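PDB 5NTH: putative aminopeptidase from Leishmania major, which probably acts as an M17 metalloaminopeptidase, removing residues from the N-termini of peptides with the help of the paired manganese ions bound in its active site. Local coordinates for residues M4-S9 / T16-Y21; E254-E257 / I263-V266; V511-P516 / T524-T529. All blocks are in the same frame, centred on the assembly; numbering follows the deposited sequence.

Contact 1: M4-S9 / T16-Y21; sequences MKRPRS and TAVSAY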
ATOM      1  N   MET A   4     -28.684  32.484  21.086  1.00 76.50           N
ATOM      2  CA  MET A   4     -29.743  32.669  20.090  1.00 75.18           C
ATOM      3  C   MET A   4     -29.326  33.598  18.914  1.00 73.55           C
ATOM      4  O   MET A   4     -29.866  33.469  17.808  1.00 73.12           O
ATOM      5  CB  MET A   4     -31.010  33.194  20.794  1.00 72.92           C
ATOM      6  N   LYS A   5     -28.395  34.538  19.147  1.00 71.74           N
ATOM      7  CA  LYS A   5     -27.842  35.392  18.053  1.00 71.23           C
ATOM      8  C   LYS A   5     -27.157  34.505  16.994  1.00 67.33           C
ATOM      9  O   LYS A   5     -27.492  34.551  15.803  1.00 65.63           O
ATOM     10  CB  LYS A   5     -26.844  36.448  18.591  1.00 66.54           C
ATOM     11  N   ARG A   6     -26.253  33.658  17.490  1.00 61.87           N
ATOM     12  CA  ARG A   6     -25.415  32.747  16.707  1.00 54.98           C
ATOM     13  C   ARG A   6     -26.144  31.849  15.690  1.00 53.11           C
ATOM     14  O   ARG A   6     -27.011  31.057  16.072  1.00 48.40           O
ATOM     15  CB  ARG A   6     -24.618  31.840  17.650  1.00 51.43           C
ATOM     16  CG  ARG A   6     -23.347  31.343  17.005  1.00 49.65           C
ATOM     17  CD  ARG A   6     -22.596  30.374  17.885  1.00 49.20           C
ATOM     18  NE  ARG A   6     -22.077  31.014  19.080  1.00 48.52           N
ATOM     19  CZ  ARG A   6     -22.597  30.921  20.293  1.00 48.82           C
ATOM     20  NH1 ARG A   6     -23.665  30.171  20.538  1.00 50.32           N
ATOM     21  NH2 ARG A   6     -22.021  31.565  21.291  1.00 51.29           N
ATOM     22  N   PRO A   7     -25.773  31.966  14.395  1.00 52.97           N
ATOM     23  CA  PRO A   7     -26.303  31.044  13.378  1.00 51.57           C
ATOM     24  C   PRO A   7     -25.420  29.792  13.273  1.00 49.53           C
ATOM     25  O   PRO A   7     -24.624  29.660  12.329  1.00 50.47           O
ATOM     26  CB  PRO A   7     -26.258  31.891  12.091  1.00 50.97           C
ATOM     27  CG  PRO A   7     -25.074  32.802  12.291  1.00 51.97           C
ATOM     28  CD  PRO A   7     -24.927  33.026  13.786  1.00 52.25           C
ATOM     29  N   ARG A   8     -25.552  28.898  14.252  1.00 47.45           N
ATOM     30  CA  ARG A   8     -24.705  27.684  14.328  1.00 45.99           C
ATOM     31  C   ARG A   8     -25.510  26.365  14.347  1.00 45.42           C
ATOM     32  O   ARG A   8     -25.932  25.890  13.282  1.00 44.10           O
ATOM     33  CB  ARG A   8     -23.686  27.775  15.479  1.00 43.81           C
ATOM     34  CG  ARG A   8     -22.508  26.828  15.312  1.00 43.36           C
ATOM     35  CD  ARG A   8     -21.694  26.660  16.581  1.00 43.25           C
ATOM     36  NE  ARG A   8     -21.825  25.325  17.180  1.00 44.93           N
ATOM     37  CZ  ARG A   8     -20.927  24.334  17.098  1.00 45.76           C
ATOM     38  NH1 ARG A   8     -19.788  24.462  16.422  1.00 46.12           N
ATOM     39  NH2 ARG A   8     -21.166  23.184  17.714  1.00 47.87           N
ATOM     40  N   SER A   9     -25.704  25.762  15.525  1.00 47.42           N
ATOM     41  CA  SER A   9     -26.434  24.488  15.628  1.00 48.76           C
ATOM     42  C   SER A   9     -27.916  24.715  15.937  1.00 53.13           C
ATOM     43  O   SER A   9     -28.345  25.812  16.326  1.00 50.36           O
ATOM     44  CB  SER A   9     -25.787  23.500  16.640  1.00 46.28           C
ATOM     45  OG  SER A   9     -26.385  23.552  17.930  1.00 41.81           O
ATOM     46  N   THR A  16     -25.342  26.711  24.257  1.00 39.87           N
ATOM     47  CA  THR A  16     -25.075  27.285  25.579  1.00 39.36           C
ATOM     48  C   THR A  16     -23.619  27.040  25.941  1.00 38.74           C
ATOM     49  O   THR A  16     -22.952  27.927  26.444  1.00 38.65           O
ATOM     50  CB  THR A  16     -26.024  26.702  26.665  1.00 41.02           C
ATOM     51  OG1 THR A  16     -27.278  27.399  26.628  1.00 41.75           O
ATOM     52  CG2 THR A  16     -25.444  26.821  28.100  1.00 39.98           C
ATOM     53  N   ALA A  17     -23.127  25.836  25.672  1.00 38.84           N
ATOM     54  CA  ALA A  17     -21.730  25.513  25.953  1.00 39.00           C
ATOM     55  C   ALA A  17     -20.743  26.219  25.028  1.00 39.17           C
ATOM     56  O   ALA A  17     -19.633  26.483  25.461  1.00 40.01           O
ATOM     57  CB  ALA A  17     -21.488  24.005  25.925  1.00 38.77           C
ATOM     58  N   VAL A  18     -21.108  26.500  23.773  1.00 39.41           N
ATOM     59  CA  VAL A  18     -20.200  27.256  22.891  1.00 40.18           C
ATOM     60  C   VAL A  18     -20.088  28.691  23.401  1.00 39.66           C
ATOM     61  O   VAL A  18     -19.001  29.271  23.351  1.00 40.35           O
ATOM     62  CB  VAL A  18     -20.550  27.243  21.357  1.00 42.24           C
ATOM     63  CG1 VAL A  18     -20.568  25.839  20.747  1.00 41.23           C
ATOM     64  CG2 VAL A  18     -21.873  27.895  21.090  1.00 43.73           C
ATOM     65  N   SER A  19     -21.193  29.246  23.915  1.00 39.09           N
ATOM     66  CA  SER A  19     -21.193  30.629  24.479  1.00 38.17           C
ATOM     67  C   SER A  19     -20.198  30.787  25.633  1.00 36.05           C
ATOM     68  O   SER A  19     -19.543  31.821  25.755  1.00 37.01           O
ATOM     69  CB  SER A  19     -22.603  31.081  24.906  1.00 37.85           C
ATOM     70  OG  SER A  19     -23.391  31.491  23.786  1.00 37.38           O
ATOM     71  N   ALA A  20     -20.081  29.741  26.436  1.00 34.18           N
ATOM     72  CA  ALA A  20     -19.086  29.660  27.505  1.00 34.05           C
ATOM     73  C   ALA A  20     -17.679  29.460  26.980  1.00 33.38           C
ATOM     74  O   ALA A  20     -16.744  30.061  27.507  1.00 37.09           O
ATOM     75  CB  ALA A  20     -19.421  28.534  28.476  1.00 33.24           C
ATOM     76  N   TYR A  21     -17.515  28.600  25.981  1.00 31.54           N
ATOM     77  CA  TYR A  21     -16.210  28.423  25.332  1.00 30.88           C
ATOM     78  C   TYR A  21     -15.713  29.747  24.749  1.00 32.31           C
ATOM     79  O   TYR A  21     -14.523  30.075  24.846  1.00 33.76           O
ATOM     80  CB  TYR A  21     -16.245  27.372  24.214  1.00 29.22           C
ATOM     81  CG  TYR A  21     -14.936  27.290  23.499  1.00 27.42           C
ATOM     82  CD1 TYR A  21     -13.874  26.549  24.021  1.00 26.46           C
ATOM     83  CD2 TYR A  21     -14.719  28.039  22.356  1.00 27.15           C
ATOM     84  CE1 TYR A  21     -12.638  26.527  23.390  1.00 26.23           C
ATOM     85  CE2 TYR A  21     -13.488  28.023  21.701  1.00 26.84           C
ATOM     86  CZ  TYR A  21     -12.460  27.258  22.213  1.00 26.52           C
ATOM     87  OH  TYR A  21     -11.267  27.267  21.551  1.00 26.03           O
TER
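Arg6 and Ser19 form the polar join between the N-terminal loop and helix 12-26. Arg6 NH2 donates to Ser19 OG over 2.8 Å with an N-H...O angle of 170°, and the hydroxyl oxygen lies only 6° out of the guanidinium plane, so the bond is straight and made at an edge. The Arg6 chain is extended as far as CD and then bends (chi3 -67°), which turns the flat group to reach the helix with that edge.

The apolar part of the contact is Val18, whose two methyls diverge to separate arginines. CG1 lies over a face of the Arg8 guanidinium, toward its rim, with Val18 CG1 3.8 Å from Arg8 NE. Val18 CG2 is modelled 2.9 Å from Arg6 NH1, implausibly close, so the detail of that approach is uncertain. Arg8 thus meets the valine with a face, which leaves its in-plane N-H groups to polar partners.

The other partners of both arginines are mostly acidic. Arg6 makes salt bridges through NE to Glu234 and through NH1 to Glu15, and Arg8 through NH1 to Asp228 and through NH2 to Glu14; this setting probably stabilises both positive charges. Glu14 and Glu15 belong to helix 12-26 itself, whereas Glu234 lies on helix 229-243, against which Arg6 also packs at Val230 and Arg8 at Val231. The arginine layer is therefore inserted between the N-terminal helix and helix 229-243.

Contact 2: E254-E257 / I263-V266; sequences ELRE and IYAV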
ATOM      1  N   GLU A 254     -21.551  35.464   0.164  1.00 37.61           N
ATOM      2  CA  GLU A 254     -20.870  36.736  -0.063  1.00 36.70           C
ATOM      3  C   GLU A 254     -19.494  36.536  -0.735  1.00 36.69           C
ATOM      4  O   GLU A 254     -19.069  37.388  -1.521  1.00 37.06           O
ATOM      5  CB  GLU A 254     -20.753  37.536   1.245  1.00 35.98           C
ATOM      6  N   LEU A 255     -18.823  35.416  -0.448  1.00 36.01           N
ATOM      7  CA  LEU A 255     -17.522  35.116  -1.053  1.00 37.20           C
ATOM      8  C   LEU A 255     -17.668  34.834  -2.517  1.00 39.41           C
ATOM      9  O   LEU A 255     -16.971  35.415  -3.357  1.00 41.11           O
ATOM     10  CB  LEU A 255     -16.879  33.896  -0.424  1.00 36.87           C
ATOM     11  CG  LEU A 255     -16.298  34.130   0.951  1.00 37.63           C
ATOM     12  CD1 LEU A 255     -16.071  32.793   1.650  1.00 37.37           C
ATOM     13  CD2 LEU A 255     -15.008  34.935   0.840  1.00 37.82           C
ATOM     14  N   ARG A 256     -18.573  33.916  -2.816  1.00 40.88           N
ATOM     15  CA  ARG A 256     -18.852  33.578  -4.185  1.00 41.95           C
ATOM     16  C   ARG A 256     -19.416  34.777  -4.949  1.00 41.84           C
ATOM     17  O   ARG A 256     -18.965  35.033  -6.046  1.00 43.92           O
ATOM     18  CB  ARG A 256     -19.814  32.404  -4.260  1.00 43.21           C
ATOM     19  CG  ARG A 256     -20.155  31.990  -5.693  1.00 43.13           C
ATOM     20  CD  ARG A 256     -21.120  30.829  -5.752  1.00 42.32           C
ATOM     21  NE  ARG A 256     -22.234  30.954  -4.825  1.00 41.58           N
ATOM     22  CZ  ARG A 256     -23.175  30.033  -4.667  1.00 42.48           C
ATOM     23  NH1 ARG A 256     -23.170  28.902  -5.364  1.00 41.28           N
ATOM     24  NH2 ARG A 256     -24.141  30.247  -3.796  1.00 45.97           N
ATOM     25  N   GLU A 257     -20.401  35.488  -4.391  1.00 42.62           N
ATOM     26  CA  GLU A 257     -20.985  36.679  -5.068  1.00 42.24           C
ATOM     27  C   GLU A 257     -19.913  37.742  -5.378  1.00 41.70           C
ATOM     28  O   GLU A 257     -19.917  38.336  -6.456  1.00 42.77           O
ATOM     29  CB  GLU A 257     -22.123  37.319  -4.251  1.00 39.24           C
ATOM     30  N   ILE A 263     -11.558  30.373  -2.042  1.00 33.41           N
ATOM     31  CA  ILE A 263     -11.942  30.030  -0.686  1.00 35.05           C
ATOM     32  C   ILE A 263     -13.409  29.584  -0.572  1.00 35.01           C
ATOM     33  O   ILE A 263     -13.720  28.723   0.237  1.00 34.53           O
ATOM     34  CB  ILE A 263     -11.631  31.145   0.316  1.00 36.93           C
ATOM     35  CG1 ILE A 263     -11.932  30.650   1.740  1.00 37.60           C
ATOM     36  CG2 ILE A 263     -12.414  32.418  -0.006  1.00 37.62           C
ATOM     37  CD1 ILE A 263     -11.532  31.624   2.823  1.00 38.12           C
ATOM     38  N   TYR A 264     -14.302  30.155  -1.368  1.00 35.36           N
ATOM     39  CA  TYR A 264     -15.671  29.665  -1.388  1.00 36.25           C
ATOM     40  C   TYR A 264     -15.737  28.190  -1.843  1.00 38.23           C
ATOM     41  O   TYR A 264     -16.495  27.395  -1.290  1.00 36.98           O
ATOM     42  CB  TYR A 264     -16.548  30.511  -2.299  1.00 36.13           C
ATOM     43  CG  TYR A 264     -17.905  29.900  -2.413  1.00 36.09           C
ATOM     44  CD1 TYR A 264     -18.855  30.088  -1.422  1.00 36.60           C
ATOM     45  CD2 TYR A 264     -18.224  29.061  -3.476  1.00 36.87           C
ATOM     46  CE1 TYR A 264     -20.108  29.494  -1.500  1.00 37.19           C
ATOM     47  CE2 TYR A 264     -19.471  28.469  -3.568  1.00 36.95           C
ATOM     48  CZ  TYR A 264     -20.408  28.688  -2.573  1.00 37.61           C
ATOM     49  OH  TYR A 264     -21.638  28.092  -2.661  1.00 39.63           O
ATOM     50  N   ALA A 265     -14.958  27.848  -2.870  1.00 39.36           N
ATOM     51  CA  ALA A 265     -14.888  26.467  -3.356  1.00 39.42           C
ATOM     52  C   ALA A 265     -14.467  25.483  -2.261  1.00 40.38           C
ATOM     53  O   ALA A 265     -15.058  24.394  -2.135  1.00 42.51           O
ATOM     54  CB  ALA A 265     -13.919  26.368  -4.523  1.00 38.59           C
ATOM     55  N   VAL A 266     -13.445  25.863  -1.487  1.00 39.27           N
ATOM     56  CA  VAL A 266     -12.820  24.952  -0.518  1.00 39.47           C
ATOM     57  C   VAL A 266     -13.784  24.629   0.623  1.00 40.10           C
ATOM     58  O   VAL A 266     -13.882  23.455   1.067  1.00 41.20           O
ATOM     59  CB  VAL A 266     -11.493  25.519   0.054  1.00 38.90           C
ATOM     60  CG1 VAL A 266     -10.973  24.675   1.211  1.00 39.24           C
ATOM     61  CG2 VAL A 266     -10.423  25.540  -1.011  1.00 38.69           C
TER
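Arg256 lies along one face of the Tyr264 ring, and its conformation explains how. With chi1 and chi2 both at 180°, the chain runs fully extended from CA to CD, passing from over the ring centre, past CE2, toward the hydroxyl. Arg256 CB stands 3.6 Å from the Tyr264 ring centroid, only 10° off the ring normal, which is the geometry of a CH-pi contact. Further out, Arg256 CD comes 3.6 Å from Tyr264 CE2.

At chi3 the chain bends and brings the guanidinium over the phenol oxygen. Arg256 CZ is 3.2 Å from Tyr264 OH, which sits above the centre of the guanidinium face; the two flat groups are inclined by 27°. No hydrogen bond results, because the oxygen lies above the plane of the N-H groups rather than in it. NH1 instead forms a salt bridge with Glu14 of the second subunit, so the tyrosine side supplies packing and the neighbouring chain supplies the countercharge.

Beside this pair lies an apolar contact. Leu255 CB meets Tyr264 CB at 3.9 Å, while Leu255 CD2 reaches the CG2 branch of Ile263 at 3.7 Å.

The short helices 253-257 and 261-267 are joined here, the backbones approaching to 5.8 Å between Leu255 CA and Tyr264 CA. Leu255 and Ile263 both rest on Leu276 of strand 275-282, and Ile263 also touches Val394 of helix 391-404, whose Asp397 accepts a bond from Ile263 N.

Contact 3: V511-P516 / T524-T529; sequences VDMAYP and TGYGVT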
ATOM      1  N   VAL A 511       5.526  31.723   5.661  1.00 26.15           N
ATOM      2  CA  VAL A 511       6.015  30.849   6.723  1.00 26.11           C
ATOM      3  C   VAL A 511       5.188  29.574   6.807  1.00 26.08           C
ATOM      4  O   VAL A 511       4.006  29.579   7.160  1.00 25.03           O
ATOM      5  CB  VAL A 511       6.035  31.545   8.091  1.00 26.11           C
ATOM      6  CG1 VAL A 511       6.720  30.651   9.116  1.00 26.29           C
ATOM      7  CG2 VAL A 511       6.768  32.864   8.003  1.00 25.70           C
ATOM      8  N   ASP A 512       5.836  28.470   6.478  1.00 26.89           N
ATOM      9  CA  ASP A 512       5.194  27.160   6.497  1.00 27.40           C
ATOM     10  C   ASP A 512       5.509  26.445   7.796  1.00 26.08           C
ATOM     11  O   ASP A 512       6.564  25.891   7.946  1.00 24.33           O
ATOM     12  CB  ASP A 512       5.665  26.326   5.299  1.00 28.24           C
ATOM     13  CG  ASP A 512       4.886  25.043   5.126  1.00 28.81           C
ATOM     14  OD1 ASP A 512       3.960  24.744   5.916  1.00 29.18           O
ATOM     15  OD2 ASP A 512       5.212  24.334   4.165  1.00 31.03           O
ATOM     16  N   MET A 513       4.557  26.421   8.704  1.00 26.83           N
ATOM     17  CA  MET A 513       4.830  25.936  10.049  1.00 28.00           C
ATOM     18  C   MET A 513       3.961  24.739  10.391  1.00 28.11           C
ATOM     19  O   MET A 513       3.400  24.655  11.454  1.00 28.28           O
ATOM     20  CB  MET A 513       4.726  27.069  11.094  1.00 28.29           C
ATOM     21  CG  MET A 513       3.805  28.230  10.790  1.00 28.51           C
ATOM     22  SD  MET A 513       2.092  27.759  10.796  1.00 29.03           S
ATOM     23  CE  MET A 513       1.816  27.868  12.568  1.00 29.49           C
ATOM     24  N   ALA A 514       3.900  23.777   9.494  1.00 29.06           N
ATOM     25  CA  ALA A 514       3.045  22.615   9.717  1.00 29.60           C
ATOM     26  C   ALA A 514       3.446  21.765  10.954  1.00 29.71           C
ATOM     27  O   ALA A 514       2.606  21.507  11.800  1.00 29.79           O
ATOM     28  CB  ALA A 514       2.995  21.767   8.464  1.00 29.53           C
ATOM     29  N   TYR A 515       4.713  21.366  11.052  1.00 29.71           N
ATOM     30  CA  TYR A 515       5.218  20.593  12.195  1.00 30.59           C
ATOM     31  C   TYR A 515       5.523  21.405  13.485  1.00 29.56           C
ATOM     32  O   TYR A 515       5.190  20.957  14.565  1.00 29.78           O
ATOM     33  CB  TYR A 515       6.397  19.691  11.772  1.00 32.17           C
ATOM     34  CG  TYR A 515       5.886  18.616  10.862  1.00 34.79           C
ATOM     35  CD1 TYR A 515       5.660  18.868   9.501  1.00 35.93           C
ATOM     36  CD2 TYR A 515       5.495  17.383  11.365  1.00 36.17           C
ATOM     37  CE1 TYR A 515       5.103  17.905   8.680  1.00 36.51           C
ATOM     38  CE2 TYR A 515       4.938  16.415  10.536  1.00 36.79           C
ATOM     39  CZ  TYR A 515       4.741  16.679   9.196  1.00 36.66           C
ATOM     40  OH  TYR A 515       4.194  15.707   8.380  1.00 38.38           O
ATOM     41  N   PRO A 516       6.117  22.606  13.382  1.00 28.61           N
ATOM     42  CA  PRO A 516       6.404  23.378  14.626  1.00 28.14           C
ATOM     43  C   PRO A 516       5.168  23.842  15.440  1.00 27.37           C
ATOM     44  O   PRO A 516       5.291  24.184  16.623  1.00 26.25           O
ATOM     45  CB  PRO A 516       7.201  24.586  14.118  1.00 28.31           C
ATOM     46  CG  PRO A 516       7.633  24.243  12.735  1.00 28.35           C
ATOM     47  CD  PRO A 516       6.632  23.281  12.182  1.00 28.15           C
ATOM     48  N   THR A 524       1.777  24.455  20.142  1.00 25.63           N
ATOM     49  CA  THR A 524       2.939  25.163  20.663  1.00 25.71           C
ATOM     50  C   THR A 524       2.770  26.662  20.773  1.00 25.79           C
ATOM     51  O   THR A 524       3.550  27.308  21.453  1.00 26.45           O
ATOM     52  CB  THR A 524       4.212  24.901  19.837  1.00 25.52           C
ATOM     53  OG1 THR A 524       4.051  25.389  18.502  1.00 25.66           O
ATOM     54  CG2 THR A 524       4.531  23.419  19.826  1.00 25.57           C
ATOM     55  N   GLY A 525       1.774  27.220  20.101  1.00 26.23           N
ATOM     56  CA  GLY A 525       1.621  28.672  20.006  1.00 26.68           C
ATOM     57  C   GLY A 525       2.539  29.319  18.969  1.00 26.93           C
ATOM     58  O   GLY A 525       2.563  30.552  18.838  1.00 27.69           O
ATOM     59  N   TYR A 526       3.292  28.498  18.228  1.00 25.98           N
ATOM     60  CA  TYR A 526       4.232  28.989  17.236  1.00 25.69           C
ATOM     61  C   TYR A 526       3.611  30.044  16.346  1.00 26.46           C
ATOM     62  O   TYR A 526       2.502  29.863  15.861  1.00 26.86           O
ATOM     63  CB  TYR A 526       4.706  27.871  16.343  1.00 24.89           C
ATOM     64  CG  TYR A 526       5.790  28.286  15.393  1.00 24.06           C
ATOM     65  CD1 TYR A 526       5.539  29.164  14.319  1.00 23.80           C
ATOM     66  CD2 TYR A 526       7.068  27.810  15.546  1.00 23.65           C
ATOM     67  CE1 TYR A 526       6.543  29.548  13.443  1.00 22.99           C
ATOM     68  CE2 TYR A 526       8.065  28.178  14.660  1.00 23.73           C
ATOM     69  CZ  TYR A 526       7.789  29.040  13.614  1.00 23.17           C
ATOM     70  OH  TYR A 526       8.814  29.409  12.795  1.00 23.52           O
ATOM     71  N   GLY A 527       4.371  31.116  16.115  1.00 26.81           N
ATOM     72  CA  GLY A 527       3.996  32.172  15.214  1.00 26.90           C
ATOM     73  C   GLY A 527       3.823  33.485  15.927  1.00 27.62           C
ATOM     74  O   GLY A 527       4.154  34.526  15.379  1.00 28.05           O
ATOM     75  N   VAL A 528       3.292  33.433  17.139  1.00 28.69           N
ATOM     76  CA  VAL A 528       2.910  34.616  17.898  1.00 29.93           C
ATOM     77  C   VAL A 528       4.113  35.488  18.223  1.00 31.36           C
ATOM     78  O   VAL A 528       4.046  36.719  18.141  1.00 33.40           O
ATOM     79  CB  VAL A 528       2.276  34.217  19.240  1.00 30.32           C
ATOM     80  CG1 VAL A 528       2.048  35.444  20.109  1.00 30.65           C
ATOM     81  CG2 VAL A 528       0.956  33.480  19.018  1.00 30.15           C
ATOM     82  N   THR A 529       5.197  34.832  18.623  1.00 31.43           N
ATOM     83  CA  THR A 529       6.404  35.509  19.071  1.00 30.55           C
ATOM     84  C   THR A 529       7.386  35.715  17.917  1.00 30.09           C
ATOM     85  O   THR A 529       8.297  36.570  18.009  1.00 30.31           O
ATOM     86  CB  THR A 529       7.082  34.730  20.223  1.00 31.05           C
ATOM     87  OG1 THR A 529       6.111  34.392  21.222  1.00 31.88           O
ATOM     88  CG2 THR A 529       8.144  35.563  20.907  1.00 31.77           C
TER
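Pro516 and Tyr526 mark the closest backbone approach, 6.6 Å between Pro516 CA and Tyr526 CA, where the chain leaving strand 508-512 meets the turn before helix 528-536. Thr524 fixes this approach. Its OG1 donates to Pro516 O over 2.6 Å, arriving in the carbonyl plane on a lone pair with a C=O...O angle of 142°. The same oxygen accepts from Tyr526 N, with Thr524 OG1 and Tyr526 N 3.2 Å apart and an N-H...O angle of 153°, which closes an ST turn. One hydroxyl thus ties the incoming loop to the outgoing one and also shapes the latter. The chi1 of 63°, setting OG1 between the backbone N and carbonyl carbon, allows both bonds.

The Tyr526 ring, carried away from its backbone N, rests against apolar groups of 511-516. Pro516 CB meets its CD2 side, 3.5 Å from Tyr526 CD2, and Met513 CB its CE1 side, 3.9 Å from Tyr526 CE1, both obliquely and from the same side of the ring plane. Val511 CG1 is a looser neighbour of the hydroxyl end, 4.4 Å from Tyr526 OH. Met513 folds back at chi2 and chi3, which brings its CE within 3.9 Å of Tyr526 O.

Gly527 occupies the N-cap position of helix 528-536, and its N donates to Asp454. Ala432 of strand 432-436 touches Val511, Met513 and Tyr526.

In this arrangement the loop leaving strand 508-512 packs against the ST turn that leads into helix 528-536, in the core of the M17 catalytic domain. The Met513 side chain lies about 7 Å from that of Lys298, a manganese ligand, and the preceding Asp512 bonds to Leu419 N and Thr420 OG1 in the actinonin pocket.

In the fold
Contact 3 is the buried one, centred about 5 Å from the chain centre, and relies on a tyrosine against apolar groups and a hydroxyl that donates one hydrogen bond and accepts another. Contacts 1 and 2, centred about 25 and 26 Å out, are partly buried and use arginines whose faces pack while their edges seek carboxylates. Contacts 2 and 3 hold different elements of the catalytic domain, with the Ile263 and Met513 side chains about 12 and 10 Å from a bound manganese ion; contact 1, at the N-terminus, is remote. No two touch within the chain. Across subunits, Glu14, one partner of Arg8 in contact 1, is also what a neighbouring copy offers to Arg256 of contact 2.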